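Local coordinates for protein HTH-type transcriptional regulator PrpR (Mycobacterium tuberculosis, PDB 6D2S) that regulates transcription of the genes for short-chain fatty acid catabolism through the glyoxylate and methylcitrate cycles, and is required for growth in macrophages and for assimilating cholesterol-derived propionate, at residues V7-F10 and F11-N15; A24-R27 and M28-S32; D112-T116 and E117-V121; A144-Q147 and L148-I152; V216-D219 and A220-Q223. All coordinates share one frame; numbering follows the deposited sequence.

Each of the five contacts is local, formed within one continuous piece of chain, so none closes a long loop, nests in another or crosses it; they follow in series. Contact 1 ends helix 3-13 and contact 2 occupies the last turns of helix 19-31, with centres about 24 Å apart. Contact 3 starts helix 116-135 and touches contact 1 directly, where Val7 CG2 lies 3.6 Å from Val121 CG1, tying helix 3-13 to the start of helix 116-135. Contact 4 stops helix 138-147 and turns the chain toward helix 152-159. Contact 5, in the C-terminal regulator region, lies beside the five-stranded antiparallel sheet, about 37 Å from contact 2 between centres.

Contact 1. Residues V7-F10 and F11-N15; sequences VRDF and FYDRN. With CA (calcium ion), chain B; NA (sodium ion), chain G.
With CG anti to the backbone N (chi1 179°), the Phe10 ring is swung beside its own carbonyl carbon, while Arg14 takes the other setting, CG beside the backbone N, and runs extended from CG to NE back over that ring. The guanidinium therefore lies flat on one face of Phe10, the planes 8° apart and CZ 3.8 Å from the Phe10 ring centroid, a stacked cation-pi pair. Arg14 CD sits over the same ring as a CH-pi donor. NH1 of Arg14 turns onto an in-plane lone pair of Phe10 O at 2.9 Å, so stack and bond together fix the rotation of the guanidinium; NH2 is taken by Thr110 OG1. All this occurs at the C-terminal end of helix 3-13, which closes in a Schellman motif with Asn15, at positive phi, as its C-prime residue. The CD2 edge of Phe10 points at the face of Phe11, a T-shaped pair with planes at 77°, and Val7 CG1 meets the Phe11 rim at CE2, 3.7 Å away. One turn apart, Asp9 and Asp13 each grip a calcium ion with both carboxylate oxygens, Asp9 OD1 at 2.4 Å from it; the carboxylate planes are steeply turned against each other, and the shared ion probably offsets their mutual repulsion. Beyond the turn, Asn15 OD1 reaches a sodium ion at 2.6 Å, whose ligands include Ser199 O and a water donating to Tyr12 O.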
loop_
_atom_site.group_PDB
_atom_site.type_symbol
_atom_site.label_atom_id
_atom_site.label_comp_id
_atom_site.label_asym_id
_atom_site.label_seq_id
_atom_site.Cartn_x
_atom_site.Cartn_y
_atom_site.Cartn_z
ATOM N N VAL A 7 -9.623 -13.322 -0.135
ATOM C CA VAL A 7 -9.512 -11.884 -0.004
ATOM C C VAL A 7 -8.923 -11.276 -1.270
ATOM O O VAL A 7 -9.256 -10.140 -1.633
ATOM C CB VAL A 7 -8.688 -11.512 1.245
ATOM C CG1 VAL A 7 -8.564 -10.010 1.364
ATOM C CG2 VAL A 7 -9.365 -12.096 2.506
ATOM N N ARG A 8 -8.048 -12.006 -1.960
ATOM C CA ARG A 8 -7.554 -11.507 -3.242
ATOM C C ARG A 8 -8.702 -11.298 -4.223
ATOM O O ARG A 8 -8.759 -10.270 -4.907
ATOM C CB ARG A 8 -6.523 -12.466 -3.835
ATOM C CG ARG A 8 -5.956 -11.996 -5.175
ATOM C CD ARG A 8 -5.010 -13.026 -5.802
ATOM N NE ARG A 8 -5.687 -14.265 -6.186
ATOM C CZ ARG A 8 -5.462 -15.451 -5.625
ATOM N NH1 ARG A 8 -4.566 -15.570 -4.653
ATOM N NH2 ARG A 8 -6.127 -16.520 -6.042
ATOM N N ASP A 9 -9.632 -12.258 -4.297
ATOM C CA ASP A 9 -10.799 -12.075 -5.158
ATOM C C ASP A 9 -11.649 -10.899 -4.691
ATOM O O ASP A 9 -12.188 -10.147 -5.516
ATOM C CB ASP A 9 -11.643 -13.349 -5.220
ATOM C CG ASP A 9 -12.716 -13.267 -6.293
ATOM O OD1 ASP A 9 -12.416 -12.740 -7.385
ATOM O OD2 ASP A 9 -13.857 -13.718 -6.076
ATOM N N PHE A 10 -11.788 -10.727 -3.374
ATOM C CA PHE A 10 -12.558 -9.608 -2.837
ATOM C C PHE A 10 -12.037 -8.277 -3.381
ATOM O O PHE A 10 -12.808 -7.425 -3.847
ATOM C CB PHE A 10 -12.498 -9.638 -1.305
ATOM C CG PHE A 10 -13.232 -8.506 -0.642
ATOM C CD1 PHE A 10 -14.553 -8.655 -0.256
ATOM C CD2 PHE A 10 -12.595 -7.293 -0.401
ATOM C CE1 PHE A 10 -15.233 -7.607 0.357
ATOM C CE2 PHE A 10 -13.274 -6.238 0.206
ATOM C CZ PHE A 10 -14.588 -6.396 0.579
ATOM N N PHE A 11 -10.723 -8.080 -3.336
ATOM C CA PHE A 11 -10.187 -6.832 -3.864
ATOM C C PHE A 11 -10.247 -6.803 -5.392
ATOM O O PHE A 11 -10.543 -5.752 -5.975
ATOM C CB PHE A 11 -8.771 -6.598 -3.345
ATOM C CG PHE A 11 -8.731 -6.052 -1.928
ATOM C CD1 PHE A 11 -8.849 -4.689 -1.692
ATOM C CD2 PHE A 11 -8.604 -6.909 -0.840
ATOM C CE1 PHE A 11 -8.817 -4.187 -0.381
ATOM C CE2 PHE A 11 -8.585 -6.422 0.460
ATOM C CZ PHE A 11 -8.688 -5.054 0.687
ATOM N N TYR A 12 -10.013 -7.943 -6.050
ATOM C CA TYR A 12 -10.078 -7.993 -7.513
ATOM C C TYR A 12 -11.444 -7.545 -8.021
ATOM O O TYR A 12 -11.549 -6.757 -8.977
ATOM C CB TYR A 12 -9.782 -9.406 -8.020
ATOM C CG TYR A 12 -9.957 -9.522 -9.515
ATOM C CD1 TYR A 12 -8.963 -9.063 -10.378
ATOM C CD2 TYR A 12 -11.124 -10.029 -10.073
ATOM C CE1 TYR A 12 -9.104 -9.132 -11.755
ATOM C CE2 TYR A 12 -11.271 -10.099 -11.466
ATOM C CZ TYR A 12 -10.255 -9.643 -12.292
ATOM O OH TYR A 12 -10.395 -9.701 -13.667
ATOM N N ASP A 13 -12.504 -8.076 -7.414
ATOM C CA ASP A 13 -13.868 -7.750 -7.818
ATOM C C ASP A 13 -14.183 -6.282 -7.638
ATOM O O ASP A 13 -15.136 -5.783 -8.248
ATOM C CB ASP A 13 -14.867 -8.574 -7.004
ATOM C CG ASP A 13 -14.853 -10.028 -7.391
ATOM O OD1 ASP A 13 -14.269 -10.330 -8.451
ATOM O OD2 ASP A 13 -15.403 -10.867 -6.638
ATOM N N ARG A 14 -13.422 -5.586 -6.796
ATOM C CA ARG A 14 -13.644 -4.173 -6.547
ATOM C C ARG A 14 -12.603 -3.300 -7.245
ATOM O O ARG A 14 -12.466 -2.122 -6.901
ATOM C CB ARG A 14 -13.682 -3.922 -5.035
ATOM C CG ARG A 14 -14.986 -4.463 -4.388
ATOM C CD ARG A 14 -14.882 -4.834 -2.892
ATOM N NE ARG A 14 -16.146 -5.453 -2.452
ATOM C CZ ARG A 14 -16.502 -6.704 -2.741
ATOM N NH1 ARG A 14 -15.684 -7.479 -3.446
ATOM N NH2 ARG A 14 -17.677 -7.187 -2.350
ATOM N N ASN A 15 -11.879 -3.859 -8.228
ATOM C CA ASN A 15 -10.845 -3.128 -8.983
ATOM C C ASN A 15 -9.733 -2.601 -8.077
ATOM O O ASN A 15 -9.109 -1.576 -8.375
ATOM C CB ASN A 15 -11.457 -1.970 -9.773
ATOM C CG ASN A 15 -12.495 -2.440 -10.768
ATOM O OD1 ASN A 15 -12.222 -3.313 -11.596
ATOM N ND2 ASN A 15 -13.696 -1.876 -10.685
HETATM CA CA CA B . -14.721 -12.679 -8.195
HETATM NA NA NA G . -10.717 -5.014 -12.928
HETATM O O HOH W 1 -9.588 -5.609 -10.760
HETATM O O HOH W 2 -10.405 -3.541 -14.781
HETATM O O HOH W 3 -9.869 -6.705 -13.885
#

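Contact 2. Residues A24-R27 and M28-S32; sequences AAER and MFTES
Glu31 N donates to Arg27 O at 2.7 Å with an N-H...O angle of 166°, and the Glu31 side chain follows the same course, CB and CG lying against that oxygen, CG at 3.3 Å. The charged ends of the two residues do not meet, Arg27 NE being 6.2 Å from Glu31 OE2, so any attraction between them is probably slight. One residue back, Glu26 O accepts Thr30 N at 3.0 Å. Thr30 OG1 also comes within 3.0 Å of Glu26 O, because it lies beside its own backbone N (chi1 -60°) and so turns back toward the preceding turn; its proton has another acceptor within reach, and this approach is not settled as a bond. These are the closing turns of helix 19-31, and the i to i+4 pattern persists through Ser32, whose N and OG both donate to Met28 O, OG at 2.7 Å. Met28 CB rests 3.3 Å from Ala24 O, and its chain runs away from the backbone to touch Leu46 and Phe134. Outside this shell, Ala25 packs on Phe130, Ala133 and Phe134 of helix 116-135, and Phe29 reaches Leu39 and Pro137. Glu26 runs out extended (chi2 173°) to its outside partners: its carboxylate forms a salt bridge with Arg175 through OE1 and accepts from Arg139 N through OE2, joining the helix to both residues.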
loop_
_atom_site.group_PDB
_atom_site.type_symbol
_atom_site.label_atom_id
_atom_site.label_comp_id
_atom_site.label_asym_id
_atom_site.label_seq_id
_atom_site.Cartn_x
_atom_site.Cartn_y
_atom_site.Cartn_z
ATOM N N ALA A 24 -13.425 8.173 2.841
ATOM C CA ALA A 24 -13.429 8.497 4.266
ATOM C C ALA A 24 -12.047 8.950 4.728
ATOM O O ALA A 24 -11.924 9.916 5.488
ATOM C CB ALA A 24 -13.905 7.299 5.088
ATOM N N ALA A 25 -10.997 8.267 4.269
ATOM C CA ALA A 25 -9.634 8.660 4.621
ATOM C C ALA A 25 -9.320 10.057 4.106
ATOM O O ALA A 25 -8.789 10.904 4.837
ATOM C CB ALA A 25 -8.634 7.647 4.051
ATOM N N GLU A 26 -9.643 10.315 2.836
ATOM C CA GLU A 26 -9.320 11.607 2.243
ATOM C C GLU A 26 -10.098 12.727 2.922
ATOM O O GLU A 26 -9.555 13.808 3.183
ATOM C CB GLU A 26 -9.611 11.571 0.736
ATOM C CG GLU A 26 -9.053 12.780 0.000
ATOM C CD GLU A 26 -9.184 12.668 -1.510
ATOM O OE1 GLU A 26 -10.054 11.899 -1.981
ATOM O OE2 GLU A 26 -8.429 13.363 -2.225
ATOM N N ARG A 27 -11.374 12.486 3.224
ATOM C CA ARG A 27 -12.159 13.517 3.897
ATOM C C ARG A 27 -11.656 13.752 5.317
ATOM O O ARG A 27 -11.590 14.901 5.775
ATOM C CB ARG A 27 -13.642 13.136 3.882
ATOM C CG ARG A 27 -14.224 13.138 2.466
ATOM C CD ARG A 27 -15.731 12.885 2.413
ATOM N NE ARG A 27 -16.078 11.485 2.650
ATOM C CZ ARG A 27 -17.170 10.898 2.171
ATOM N NH1 ARG A 27 -18.016 11.583 1.414
ATOM N NH2 ARG A 27 -17.411 9.621 2.440
ATOM N N MET A 28 -11.275 12.687 6.025
ATOM C CA MET A 28 -10.765 12.884 7.377
ATOM C C MET A 28 -9.436 13.629 7.358
ATOM O O MET A 28 -9.204 14.516 8.189
ATOM C CB MET A 28 -10.624 11.543 8.098
ATOM C CG MET A 28 -10.432 11.696 9.592
ATOM S SD MET A 28 -10.347 10.087 10.392
ATOM C CE MET A 28 -11.789 9.293 9.696
ATOM N N PHE A 29 -8.553 13.275 6.419
ATOM C CA PHE A 29 -7.297 13.997 6.238
ATOM C C PHE A 29 -7.553 15.485 6.011
ATOM O O PHE A 29 -6.948 16.341 6.668
ATOM C CB PHE A 29 -6.531 13.374 5.062
ATOM C CG PHE A 29 -5.179 13.997 4.782
ATOM C CD1 PHE A 29 -5.075 15.222 4.134
ATOM C CD2 PHE A 29 -4.011 13.317 5.114
ATOM C CE1 PHE A 29 -3.830 15.782 3.848
ATOM C CE2 PHE A 29 -2.761 13.866 4.841
ATOM C CZ PHE A 29 -2.672 15.106 4.204
ATOM N N THR A 30 -8.480 15.805 5.101
ATOM C CA THR A 30 -8.728 17.193 4.718
ATOM C C THR A 30 -9.464 17.956 5.815
ATOM O O THR A 30 -9.085 19.083 6.161
ATOM C CB THR A 30 -9.525 17.230 3.408
ATOM O OG1 THR A 30 -8.775 16.570 2.383
ATOM C CG2 THR A 30 -9.802 18.675 2.987
ATOM N N GLU A 31 -10.522 17.360 6.375
ATOM C CA GLU A 31 -11.321 18.054 7.380
ATOM C C GLU A 31 -10.560 18.271 8.681
ATOM O O GLU A 31 -10.880 19.204 9.427
ATOM C CB GLU A 31 -12.615 17.288 7.652
ATOM C CG GLU A 31 -13.610 17.347 6.504
ATOM C CD GLU A 31 -14.896 16.595 6.796
ATOM O OE1 GLU A 31 -14.943 15.854 7.802
ATOM O OE2 GLU A 31 -15.860 16.744 6.015
ATOM N N SER A 32 -9.564 17.443 8.974
ATOM C CA SER A 32 -8.773 17.635 10.180
ATOM C C SER A 32 -7.570 18.539 9.945
ATOM O O SER A 32 -6.784 18.754 10.870
ATOM C CB SER A 32 -8.332 16.277 10.753
ATOM O OG SER A 32 -7.462 15.595 9.873
#

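Contact 3. Residues D112-T116 and E117-V121; sequences DQLST and EARGV
Leu114 O is gripped by the Arg119 side chain, in one of its two modelled conformers, through two nitrogens: NE donates at 2.7 Å, and NH2 adds a weak bond at 3.0 Å. NE approaches from 51° above the carbonyl plane, off the lone pairs. Leu114 CB lies over one face of the guanidinium, offset toward the rim, and makes a separate aliphatic contact with Arg119 CG at 3.6 Å. At the start of helix 116-135 Ser115 is the N-cap: with OG between backbone N and carbonyl carbon (chi1 67°), the hydroxyl accepts from Ala118 N at 3.1 Å and is also hydrogen-bonded to Glu6 OE2 of helix 3-13. Leu114 CD2 meets Ala118 CB at 3.8 Å, and Leu114 also touches Glu6 and Val108. Ser115 O then takes Arg119 N at 2.8 Å, the first regular turn. The amide of Ala118 thus gains an acceptor, while a cation from within the helix satisfies a carbonyl of the loop before it, binding loop to helix through both side chain and backbone.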
loop_
_atom_site.group_PDB
_atom_site.type_symbol
_atom_site.label_atom_id
_atom_site.label_comp_id
_atom_site.label_asym_id
_atom_site.label_seq_id
_atom_site.Cartn_x
_atom_site.Cartn_y
_atom_site.Cartn_z
ATOM N N ASP A 112 -20.817 -12.255 -0.005
ATOM C CA ASP A 112 -21.614 -13.220 0.759
ATOM C C ASP A 112 -20.858 -14.515 1.047
ATOM O O ASP A 112 -21.207 -15.216 2.006
ATOM C CB ASP A 112 -22.929 -13.529 0.017
ATOM C CG ASP A 112 -23.834 -14.541 0.769
ATOM O OD1 ASP A 112 -24.443 -14.192 1.812
ATOM O OD2 ASP A 112 -23.966 -15.692 0.290
ATOM N N GLN A 113 -19.824 -14.835 0.259
ATOM C CA GLN A 113 -19.170 -16.144 0.299
ATOM C C GLN A 113 -18.010 -16.235 1.290
ATOM O O GLN A 113 -17.584 -17.350 1.614
ATOM C CB GLN A 113 -18.647 -16.518 -1.102
ATOM C CG GLN A 113 -19.732 -16.787 -2.151
ATOM C CD GLN A 113 -19.159 -16.977 -3.558
ATOM O OE1 GLN A 113 -18.286 -16.217 -3.989
ATOM N NE2 GLN A 113 -19.642 -18.001 -4.272
ATOM N N LEU A 114 -17.497 -15.107 1.778
ATOM C CA LEU A 114 -16.282 -15.112 2.595
ATOM C C LEU A 114 -16.423 -16.020 3.811
ATOM O O LEU A 114 -17.420 -15.951 4.536
ATOM C CB LEU A 114 -15.950 -13.688 3.058
ATOM C CG LEU A 114 -15.460 -12.694 1.990
ATOM C CD1 LEU A 114 -15.281 -11.285 2.561
ATOM C CD2 LEU A 114 -14.138 -13.166 1.382
ATOM N N SER A 115 -15.408 -16.854 4.049
ATOM C CA SER A 115 -15.342 -17.632 5.288
ATOM C C SER A 115 -15.014 -16.709 6.467
ATOM O O SER A 115 -14.625 -15.555 6.286
ATOM C CB SER A 115 -14.278 -18.719 5.178
ATOM O OG SER A 115 -12.995 -18.106 5.114
ATOM N N THR A 116 -15.162 -17.222 7.696
ATOM C CA THR A 116 -14.790 -16.423 8.867
ATOM C C THR A 116 -13.329 -16.015 8.813
ATOM O O THR A 116 -12.985 -14.861 9.090
ATOM C CB THR A 116 -15.054 -17.185 10.172
ATOM O OG1 THR A 116 -16.460 -17.322 10.366
ATOM C CG2 THR A 116 -14.459 -16.423 11.364
ATOM N N GLU A 117 -12.443 -16.964 8.510
ATOM C CA GLU A 117 -11.030 -16.617 8.448
ATOM C C GLU A 117 -10.789 -15.537 7.404
ATOM O O GLU A 117 -10.016 -14.597 7.638
ATOM C CB GLU A 117 -10.189 -17.858 8.144
ATOM C CG GLU A 117 -8.708 -17.541 8.041
ATOM C CD GLU A 117 -7.866 -18.758 7.719
ATOM O OE1 GLU A 117 -6.626 -18.616 7.652
ATOM O OE2 GLU A 117 -8.445 -19.849 7.532
ATOM N N ALA A 118 -11.467 -15.637 6.257
ATOM C CA ALA A 118 -11.293 -14.626 5.212
ATOM C C ALA A 118 -11.837 -13.275 5.652
ATOM O O ALA A 118 -11.269 -12.232 5.306
ATOM C CB ALA A 118 -11.975 -15.056 3.916
ATOM N N ARG A 119 -12.952 -13.263 6.396
ATOM C CA ARG A 119 -13.473 -11.990 6.885
ATOM C C ARG A 119 -12.474 -11.307 7.816
ATOM O O ARG A 119 -12.322 -10.081 7.777
ATOM C CB ARG A 119 -14.828 -12.212 7.564
ATOM C CG ARG A 119 -15.872 -12.719 6.569
ATOM C CD ARG A 119 -17.164 -13.243 7.202
ATOM N NE ARG A 119 -17.975 -13.906 6.180
ATOM C CZ ARG A 119 -18.985 -13.334 5.529
ATOM N NH1 ARG A 119 -19.334 -12.083 5.805
ATOM N NH2 ARG A 119 -19.643 -14.012 4.593
ATOM N N GLY A 120 -11.773 -12.082 8.650
ATOM C CA GLY A 120 -10.755 -11.492 9.509
ATOM C C GLY A 120 -9.558 -10.973 8.734
ATOM O O GLY A 120 -9.005 -9.913 9.055
ATOM N N VAL A 121 -9.128 -11.714 7.708
ATOM C CA VAL A 121 -8.065 -11.219 6.840
ATOM C C VAL A 121 -8.529 -9.965 6.108
ATOM O O VAL A 121 -7.784 -8.984 5.992
ATOM C CB VAL A 121 -7.611 -12.313 5.854
ATOM C CG1 VAL A 121 -6.602 -11.739 4.846
ATOM C CG2 VAL A 121 -6.999 -13.489 6.613
#

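Contact 4. Residues A144-Q147 and L148-I152; sequences AAEQ and LRYDI
A Schellman motif ends helix 138-147, with Arg149 at positive phi as its C-prime residue. Its two bonds are Tyr150 N to Ala145 O, 2.8 Å and in the carbonyl plane, and Arg149 N to Glu146 O, 3.2 Å, which comes from 72° above the carbonyl plane. A type I' turn from Leu148 to Asp151 then carries the chain into helix 152-159, where Asp151 is the N-cap. The reversal folds the Tyr150 ring back against the helix: Ala145 CB stands over one face, a CH-pi contact 4.1 Å from the ring centroid. Glu146 bends at chi2 (-75°), which brings OE2 to the edge of the ring, in its plane, beside the hydroxyl. There Tyr150 OH donates to Glu146 OE2 at 2.8 Å; the carboxylate plane is 88° from the ring plane, and the hydroxyl meets OE2 from above the carboxylate plane. Tyr150 OH is also hydrogen-bonded to Ile181 N. Near the turn, a water accepts from Arg149 NH1 at 2.7 Å and lies near both Glu146 OE1 and Glu146 O, while OE1 makes a salt bridge with Lys274. OE1 of Glu146 stays 4.3 Å from Arg149 NH1, beyond a salt bridge. With Lys274 as partner and a tyrosine proton on the other oxygen, the Glu146 carboxylate probably remains ionised, and its grip couples the turn to the C-terminal region through Lys274.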
loop_
_atom_site.group_PDB
_atom_site.type_symbol
_atom_site.label_atom_id
_atom_site.label_comp_id
_atom_site.label_asym_id
_atom_site.label_seq_id
_atom_site.Cartn_x
_atom_site.Cartn_y
_atom_site.Cartn_z
ATOM N N ALA A 144 0.346 14.221 -7.579
ATOM C CA ALA A 144 1.794 14.113 -7.419
ATOM C C ALA A 144 2.370 13.044 -8.334
ATOM O O ALA A 144 3.455 13.223 -8.903
ATOM C CB ALA A 144 2.144 13.801 -5.959
ATOM N N ALA A 145 1.667 11.919 -8.478
ATOM C CA ALA A 145 2.152 10.880 -9.380
ATOM C C ALA A 145 2.235 11.398 -10.810
ATOM O O ALA A 145 3.214 11.139 -11.525
ATOM C CB ALA A 145 1.252 9.645 -9.292
ATOM N N GLU A 146 1.231 12.155 -11.251
ATOM C CA GLU A 146 1.313 12.669 -12.614
ATOM C C GLU A 146 2.459 13.662 -12.755
ATOM O O GLU A 146 3.207 13.614 -13.739
ATOM C CB GLU A 146 -0.022 13.287 -13.040
ATOM C CG GLU A 146 -1.161 12.264 -13.171
ATOM C CD GLU A 146 -1.082 11.375 -14.428
ATOM O OE1 GLU A 146 -0.421 11.766 -15.422
ATOM O OE2 GLU A 146 -1.695 10.277 -14.422
ATOM N N GLN A 147 2.636 14.554 -11.779
ATOM C CA GLN A 147 3.656 15.590 -11.923
ATOM C C GLN A 147 5.070 15.066 -11.712
ATOM O O GLN A 147 6.026 15.683 -12.199
ATOM C CB GLN A 147 3.377 16.734 -10.951
ATOM C CG GLN A 147 2.057 17.432 -11.249
ATOM C CD GLN A 147 1.759 18.538 -10.272
ATOM O OE1 GLN A 147 2.543 18.799 -9.358
ATOM N NE2 GLN A 147 0.617 19.198 -10.454
ATOM N N LEU A 148 5.226 13.951 -11.001
ATOM C CA LEU A 148 6.518 13.298 -10.856
ATOM C C LEU A 148 6.690 12.140 -11.824
ATOM O O LEU A 148 7.642 11.362 -11.682
ATOM C CB LEU A 148 6.696 12.804 -9.420
ATOM C CG LEU A 148 6.937 13.919 -8.396
ATOM C CD1 LEU A 148 6.939 13.340 -6.974
ATOM C CD2 LEU A 148 8.232 14.661 -8.682
ATOM N N ARG A 149 5.777 12.000 -12.789
ATOM C CA ARG A 149 5.854 10.950 -13.801
ATOM C C ARG A 149 6.043 9.583 -13.152
ATOM O O ARG A 149 6.846 8.756 -13.598
ATOM C CB ARG A 149 6.964 11.250 -14.817
ATOM C CG ARG A 149 6.772 12.563 -15.577
ATOM C CD ARG A 149 5.399 12.594 -16.233
ATOM N NE ARG A 149 5.268 13.644 -17.238
ATOM C CZ ARG A 149 4.113 14.001 -17.791
ATOM N NH1 ARG A 149 2.987 13.401 -17.415
ATOM N NH2 ARG A 149 4.076 14.954 -18.712
ATOM N N TYR A 150 5.297 9.350 -12.075
ATOM C CA TYR A 150 5.224 8.039 -11.429
ATOM C C TYR A 150 6.580 7.573 -10.910
ATOM O O TYR A 150 6.820 6.376 -10.763
ATOM C CB TYR A 150 4.611 6.997 -12.377
ATOM C CG TYR A 150 3.124 7.223 -12.566
ATOM C CD1 TYR A 150 2.659 8.172 -13.463
ATOM C CD2 TYR A 150 2.188 6.504 -11.824
ATOM C CE1 TYR A 150 1.304 8.398 -13.633
ATOM C CE2 TYR A 150 0.825 6.720 -11.996
ATOM C CZ TYR A 150 0.393 7.672 -12.896
ATOM O OH TYR A 150 -0.956 7.889 -13.067
ATOM N N ASP A 151 7.469 8.511 -10.586
ATOM C CA ASP A 151 8.743 8.161 -9.961
ATOM C C ASP A 151 8.487 7.688 -8.532
ATOM O O ASP A 151 8.195 8.500 -7.648
ATOM C CB ASP A 151 9.693 9.360 -9.974
ATOM C CG ASP A 151 11.103 8.980 -9.558
ATOM O OD1 ASP A 151 12.052 9.362 -10.275
ATOM O OD2 ASP A 151 11.246 8.269 -8.529
ATOM N N ILE A 152 8.610 6.375 -8.303
ATOM C CA ILE A 152 8.240 5.782 -7.018
ATOM C C ILE A 152 9.114 6.330 -5.898
ATOM O O ILE A 152 8.636 6.593 -4.787
ATOM C CB ILE A 152 8.328 4.248 -7.105
ATOM C CG1 ILE A 152 7.354 3.721 -8.175
ATOM C CG2 ILE A 152 8.028 3.622 -5.730
ATOM C CD1 ILE A 152 7.764 2.373 -8.759
HETATM O O HOH W 4 2.371 11.310 -15.830
#

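Contact 5. Residues V216-D219 and A220-Q223; sequences VVHD and AFAQ
The Phe221 edge is set against the face of His218, an edge-to-face pair with centroids 5.1 Å apart and planes at 62°. Phe221 CD2 does most of the touching, 3.7 Å from His218 CD2 and offset toward the rim of the imidazole. His218 reaches it because CG is anti to its backbone N (chi1 -164°), which swings the ring beside the carbonyl carbon. The backbone beneath follows a 3-10 pattern, i to i+3: Ala220 N bonds Val217 O at 2.9 Å, Phe221 N bonds His218 O and Ala222 N bonds Asp219 O. This 3-10 turn lies on the five-stranded antiparallel sheet: Val217 and Phe221 both touch Thr188 and Ala262, and Ala220 packs on Thr246 and Ala262. The far side is looser. Ala222 and Gln223 are exposed, and there the polar link from Asp219 O to Gln223 OE1 runs through a water, which donates to Gln223 OE1 at 2.8 Å and to Asp219 O at 3.3 Å.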
loop_
_atom_site.group_PDB
_atom_site.type_symbol
_atom_site.label_atom_id
_atom_site.label_comp_id
_atom_site.label_asym_id
_atom_site.label_seq_id
_atom_site.Cartn_x
_atom_site.Cartn_y
_atom_site.Cartn_z
ATOM N N VAL A 216 10.435 -10.325 -13.980
ATOM C CA VAL A 216 10.209 -8.890 -14.037
ATOM C C VAL A 216 10.361 -8.247 -12.663
ATOM O O VAL A 216 10.635 -7.045 -12.571
ATOM C CB VAL A 216 8.824 -8.589 -14.645
ATOM C CG1 VAL A 216 8.754 -9.118 -16.078
ATOM C CG2 VAL A 216 7.724 -9.206 -13.790
ATOM N N VAL A 217 10.201 -9.019 -11.583
ATOM C CA VAL A 217 10.394 -8.522 -10.229
ATOM C C VAL A 217 11.535 -9.240 -9.520
ATOM O O VAL A 217 12.342 -8.602 -8.837
ATOM C CB VAL A 217 9.093 -8.624 -9.404
ATOM C CG1 VAL A 217 9.354 -8.267 -7.953
ATOM C CG2 VAL A 217 8.029 -7.713 -9.998
ATOM N N HIS A 218 11.633 -10.560 -9.682
ATOM C CA HIS A 218 12.711 -11.293 -9.033
ATOM C C HIS A 218 14.081 -10.792 -9.479
ATOM O O HIS A 218 15.041 -10.848 -8.700
ATOM C CB HIS A 218 12.574 -12.790 -9.304
ATOM C CG HIS A 218 13.387 -13.643 -8.380
ATOM N ND1 HIS A 218 14.688 -14.003 -8.651
ATOM C CD2 HIS A 218 13.084 -14.193 -7.180
ATOM C CE1 HIS A 218 15.152 -14.745 -7.661
ATOM N NE2 HIS A 218 14.199 -14.876 -6.757
ATOM N N ASP A 219 14.195 -10.294 -10.715
ATOM C CA ASP A 219 15.470 -9.743 -11.173
ATOM C C ASP A 219 16.001 -8.664 -10.237
ATOM O O ASP A 219 17.206 -8.397 -10.230
ATOM C CB ASP A 219 15.329 -9.156 -12.584
ATOM C CG ASP A 219 15.362 -10.215 -13.686
ATOM O OD1 ASP A 219 15.655 -11.395 -13.405
ATOM O OD2 ASP A 219 15.089 -9.848 -14.847
ATOM N N ALA A 220 15.129 -8.019 -9.454
ATOM C CA ALA A 220 15.592 -6.980 -8.538
ATOM C C ALA A 220 16.623 -7.509 -7.550
ATOM O O ALA A 220 17.532 -6.770 -7.146
ATOM C CB ALA A 220 14.406 -6.369 -7.785
ATOM N N PHE A 221 16.501 -8.772 -7.140
ATOM C CA PHE A 221 17.431 -9.321 -6.158
ATOM C C PHE A 221 18.867 -9.377 -6.671
ATOM O O PHE A 221 19.790 -9.572 -5.872
ATOM C CB PHE A 221 16.990 -10.722 -5.730
ATOM C CG PHE A 221 15.746 -10.741 -4.889
ATOM C CD1 PHE A 221 15.752 -10.213 -3.606
ATOM C CD2 PHE A 221 14.577 -11.307 -5.373
ATOM C CE1 PHE A 221 14.607 -10.227 -2.826
ATOM C CE2 PHE A 221 13.430 -11.334 -4.598
ATOM C CZ PHE A 221 13.445 -10.792 -3.321
ATOM N N ALA A 222 19.082 -9.225 -7.979
ATOM C CA ALA A 222 20.442 -9.259 -8.512
ATOM C C ALA A 222 21.129 -7.904 -8.442
ATOM O O ALA A 222 22.356 -7.838 -8.558
ATOM C CB ALA A 222 20.436 -9.749 -9.960
ATOM N N GLN A 223 20.366 -6.831 -8.263
ATOM C CA GLN A 223 20.890 -5.473 -8.127
ATOM C C GLN A 223 20.178 -4.819 -6.951
ATOM O O GLN A 223 19.366 -3.906 -7.134
ATOM C CB GLN A 223 20.679 -4.667 -9.411
ATOM C CG GLN A 223 21.424 -5.199 -10.624
ATOM C CD GLN A 223 21.114 -4.416 -11.891
ATOM O OE1 GLN A 223 20.040 -4.564 -12.477
ATOM N NE2 GLN A 223 22.055 -3.580 -12.321
HETATM O O HOH W 5 19.095 -7.179 -12.602
#